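Local coordinates for protein rusticyanin (PDB 2CAK) that carries electrons in the periplasm as a blue copper protein, passing them from cytochrome c552 to the A-type oxidase of the iron respiratory chain, at residues 51-56 and 84-89. Residues are numbered along the deposited sequence; the frame is centred on the assembly and turned at random.
With CU1 (copper (I) ion), chain B.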
ATOM      1  N   PRO A  51       6.701  10.855   5.256  1.00 19.01           N
ATOM      2  CA  PRO A  51       5.628   9.866   5.042  1.00 16.59           C
ATOM      3  C   PRO A  51       6.108   8.809   4.041  1.00 15.64           C
ATOM      4  O   PRO A  51       6.752   9.141   3.054  1.00 20.52           O
ATOM      5  CB  PRO A  51       4.525  10.744   4.485  1.00 17.60           C
ATOM      6  CG  PRO A  51       5.229  11.775   3.668  1.00 20.09           C
ATOM      7  CD  PRO A  51       6.569  11.985   4.279  1.00 20.09           C
ATOM      8  N   SER A  52       5.803   7.554   4.268  1.00 12.82           N
ATOM      9  CA  SER A  52       6.255   6.461   3.438  1.00 11.91           C
ATOM     10  C   SER A  52       5.359   5.232   3.626  1.00 11.74           C
ATOM     11  O   SER A  52       4.712   5.128   4.659  1.00 12.60           O
ATOM     12  CB  SER A  52       7.676   6.082   3.755  1.00 14.26           C
ATOM     13  OG  SER A  52       7.870   5.495   4.995  1.00 16.18           O
ATOM     14  N   PHE A  53       5.385   4.344   2.648  1.00 11.10           N
ATOM     15  CA  PHE A  53       4.846   3.005   2.779  1.00 10.23           C
ATOM     16  C   PHE A  53       5.961   1.996   2.954  1.00 10.09           C
ATOM     17  O   PHE A  53       7.005   2.134   2.315  1.00 13.50           O
ATOM     18  CB  PHE A  53       4.102   2.620   1.496  1.00 11.17           C
ATOM     19  CG  PHE A  53       2.846   3.399   1.155  1.00 10.73           C
ATOM     20  CD1 PHE A  53       1.675   3.196   1.868  1.00 11.63           C
ATOM     21  CD2 PHE A  53       2.841   4.341   0.139  1.00 10.87           C
ATOM     22  CE1 PHE A  53       0.536   3.860   1.509  1.00 12.21           C
ATOM     23  CE2 PHE A  53       1.677   4.978  -0.222  1.00 11.98           C
ATOM     24  CZ  PHE A  53       0.521   4.775   0.472  1.00 11.41           C
ATOM     25  N   GLU A  54       5.710   0.977   3.759  1.00 10.25           N
ATOM     26  CA  GLU A  54       6.638  -0.161   3.883  1.00 10.53           C
ATOM     27  C   GLU A  54       5.917  -1.427   3.374  1.00 10.24           C
ATOM     28  O   GLU A  54       4.796  -1.728   3.768  1.00 12.20           O
ATOM     29  CB  GLU A  54       7.090  -0.351   5.316  1.00 10.88           C
ATOM     30  CG  GLU A  54       8.210   0.601   5.754  1.00 12.46           C
ATOM     31  CD  GLU A  54       7.767   2.045   5.848  1.00 12.07           C
ATOM     32  OE1 GLU A  54       6.886   2.375   6.599  1.00 13.77           O
ATOM     33  OE2 GLU A  54       8.397   2.915   5.109  1.00 14.55           O
ATOM     34  N   VAL A  55       6.629  -2.137   2.509  1.00 10.83           N
ATOM     35  CA  VAL A  55       6.161  -3.446   2.024  1.00 11.07           C
ATOM     36  C   VAL A  55       7.321  -4.422   2.158  1.00 12.28           C
ATOM     37  O   VAL A  55       8.434  -4.126   1.674  1.00 12.59           O
ATOM     38  CB  VAL A  55       5.734  -3.371   0.548  1.00 12.18           C
ATOM     39  CG1 VAL A  55       5.273  -4.747   0.062  1.00 15.85           C
ATOM     40  CG2 VAL A  55       4.714  -2.297   0.295  1.00 15.43           C
ATOM     41  N   HIS A  56       7.144  -5.546   2.828  1.00 13.70           N
ATOM     42  CA  HIS A  56       8.209  -6.512   3.062  1.00 14.27           C
ATOM     43  C   HIS A  56       9.430  -5.837   3.685  1.00 14.60           C
ATOM     44  O   HIS A  56      10.567  -6.159   3.364  1.00 16.84           O
ATOM     45  CB  HIS A  56       8.602  -7.258   1.773  1.00 14.31           C
ATOM     46  CG  HIS A  56       8.995  -8.669   2.024  1.00 13.67           C
ATOM     47  ND1 HIS A  56       8.201  -9.736   1.626  1.00 13.73           N
ATOM     48  CD2 HIS A  56      10.070  -9.224   2.613  1.00 16.65           C
ATOM     49  CE1 HIS A  56       8.786 -10.850   1.992  1.00 16.12           C
ATOM     50  NE2 HIS A  56       9.918 -10.596   2.585  1.00 17.84           N
ATOM     51  N   HIS A  84      -3.886   7.706   6.629  1.00 11.76           N
ATOM     52  CA  HIS A  84      -3.351   7.501   5.289  1.00 10.17           C
ATOM     53  C   HIS A  84      -4.235   6.587   4.472  1.00 10.49           C
ATOM     54  O   HIS A  84      -4.950   5.725   4.994  1.00 12.88           O
ATOM     55  CB  HIS A  84      -1.970   6.840   5.440  1.00 11.03           C
ATOM     56  CG  HIS A  84      -0.943   7.613   6.186  1.00 10.74           C
ATOM     57  ND1 HIS A  84      -0.235   8.687   5.686  1.00 11.46           N
ATOM     58  CD2 HIS A  84      -0.470   7.383   7.442  1.00 11.79           C
ATOM     59  CE1 HIS A  84       0.614   9.063   6.624  1.00 12.55           C
ATOM     60  NE2 HIS A  84       0.499   8.305   7.731  1.00 11.92           N
ATOM     61  N   SER A  85      -4.137   6.734   3.162  1.00 10.89           N
ATOM     62  CA  SER A  85      -4.836   5.841   2.235  1.00 10.77           C
ATOM     63  C   SER A  85      -3.831   5.075   1.378  1.00 10.17           C
ATOM     64  O   SER A  85      -2.637   5.382   1.362  1.00 11.61           O
ATOM     65  CB  SER A  85      -5.803   6.593   1.310  1.00 11.57           C
ATOM     66  OG  SER A  85      -5.136   7.394   0.351  1.00 12.96           O
ATOM     67  N   PHE A  86      -4.288   4.081   0.646  1.00 10.04           N
ATOM     68  CA  PHE A  86      -3.499   3.292  -0.296  1.00  9.61           C
ATOM     69  C   PHE A  86      -4.328   3.172  -1.580  1.00 10.65           C
ATOM     70  O   PHE A  86      -5.315   2.439  -1.615  1.00 11.59           O
ATOM     71  CB  PHE A  86      -3.175   1.915   0.287  1.00 11.66           C
ATOM     72  CG  PHE A  86      -2.268   1.053  -0.567  1.00 11.02           C
ATOM     73  CD1 PHE A  86      -0.905   0.960  -0.268  1.00 13.50           C
ATOM     74  CD2 PHE A  86      -2.702   0.333  -1.643  1.00 12.70           C
ATOM     75  CE1 PHE A  86      -0.066   0.195  -1.037  1.00 14.40           C
ATOM     76  CE2 PHE A  86      -1.825  -0.406  -2.395  1.00 14.87           C
ATOM     77  CZ  PHE A  86      -0.508  -0.522  -2.123  1.00 14.56           C
ATOM     78  N   ASP A  87      -3.941   3.889  -2.611  1.00 10.14           N
ATOM     79  CA  ASP A  87      -4.713   3.962  -3.845  1.00 10.48           C
ATOM     80  C   ASP A  87      -3.807   3.694  -5.046  1.00 11.07           C
ATOM     81  O   ASP A  87      -2.698   4.255  -5.137  1.00 13.91           O
ATOM     82  CB  ASP A  87      -5.354   5.355  -3.992  1.00 11.82           C
ATOM     83  CG  ASP A  87      -6.350   5.563  -2.867  1.00 11.85           C
ATOM     84  OD1 ASP A  87      -7.351   4.806  -2.827  1.00 13.37           O
ATOM     85  OD2 ASP A  87      -6.124   6.399  -2.008  1.00 14.78           O
ATOM     86  N   ILE A  88      -4.292   2.901  -5.997  1.00 11.13           N
ATOM     87  CA  ILE A  88      -3.514   2.557  -7.201  1.00 11.11           C
ATOM     88  C   ILE A  88      -4.042   3.355  -8.386  1.00 11.47           C
ATOM     89  O   ILE A  88      -5.257   3.379  -8.650  1.00 13.91           O
ATOM     90  CB  ILE A  88      -3.567   1.045  -7.446  1.00 12.19           C
ATOM     91  CG1 ILE A  88      -3.054   0.245  -6.244  1.00 13.94           C
ATOM     92  CG2 ILE A  88      -2.821   0.683  -8.713  1.00 14.67           C
ATOM     93  CD1 ILE A  88      -3.347  -1.254  -6.295  1.00 18.40           C
ATOM     94  N   THR A  89      -3.135   4.012  -9.094  1.00 12.19           N
ATOM     95  CA  THR A  89      -3.429   4.841 -10.246  1.00 12.55           C
ATOM     96  C   THR A  89      -2.456   4.584 -11.381  1.00 12.30           C
ATOM     97  O   THR A  89      -1.391   4.021 -11.113  1.00 13.87           O
ATOM     98  CB  THR A  89      -3.397   6.315  -9.817  1.00 13.89           C
ATOM     99  OG1 THR A  89      -3.696   7.192 -10.904  1.00 16.00           O
ATOM    100  CG2 THR A  89      -2.027   6.697  -9.247  1.00 16.47           C
TER
HETATM  101 CU   CU1 B 156      -0.379   9.649   3.872  1.00 13.41          CU
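Phe-53 and Phe-86 meet in a T-shaped (edge-to-face) stack, the edge of Phe-86 turned toward the face of Phe-53, with ring centroids 5.3 Å apart and planes at 76°. Between the two rings the nearest atoms are Phe-53 CE1 and Phe-86 CD1, 3.7 Å apart. Phe-53 also runs its outer edge up to the backbone of the other segment: Ser-85 O lies in the plane of the ring, 3.3 Å from Phe-53 CZ. No hydrogen bond reaches this buried carbonyl oxygen, so the ring edge, whose C-H rim is slightly positive, probably offers it weak compensation. Replacing Phe-53 by an alanine would probably leave that oxygen facing a gap and the edge of Phe-86 without the face it packs against.

A chi1 of -175° holds Phe-86 CG opposite its backbone N, which brings CD1 to the Phe-53 ring; Val-73, Ala-41 and Phe-124 also touch Phe-86. Phe-53 also touches Phe-75, and its side chain comes within about 4 Å of those of Cys-137 and Met-147. One step from the stack, Ser-85 OG donates to Asp-87 OD2 at 2.7 Å, nearly along the C-O axis, and Gln-138 N bonds to the same hydroxyl. This ties the segment to the residue following Cys-137. At its start His-84 ND1 binds the copper at 2.1 Å, with His-142, Cys-137 and Met-147 completing the site. Aromatic packing between the two sheets of a cupredoxin beta-sandwich, next to a type 1 copper centre, is what these two segments provide.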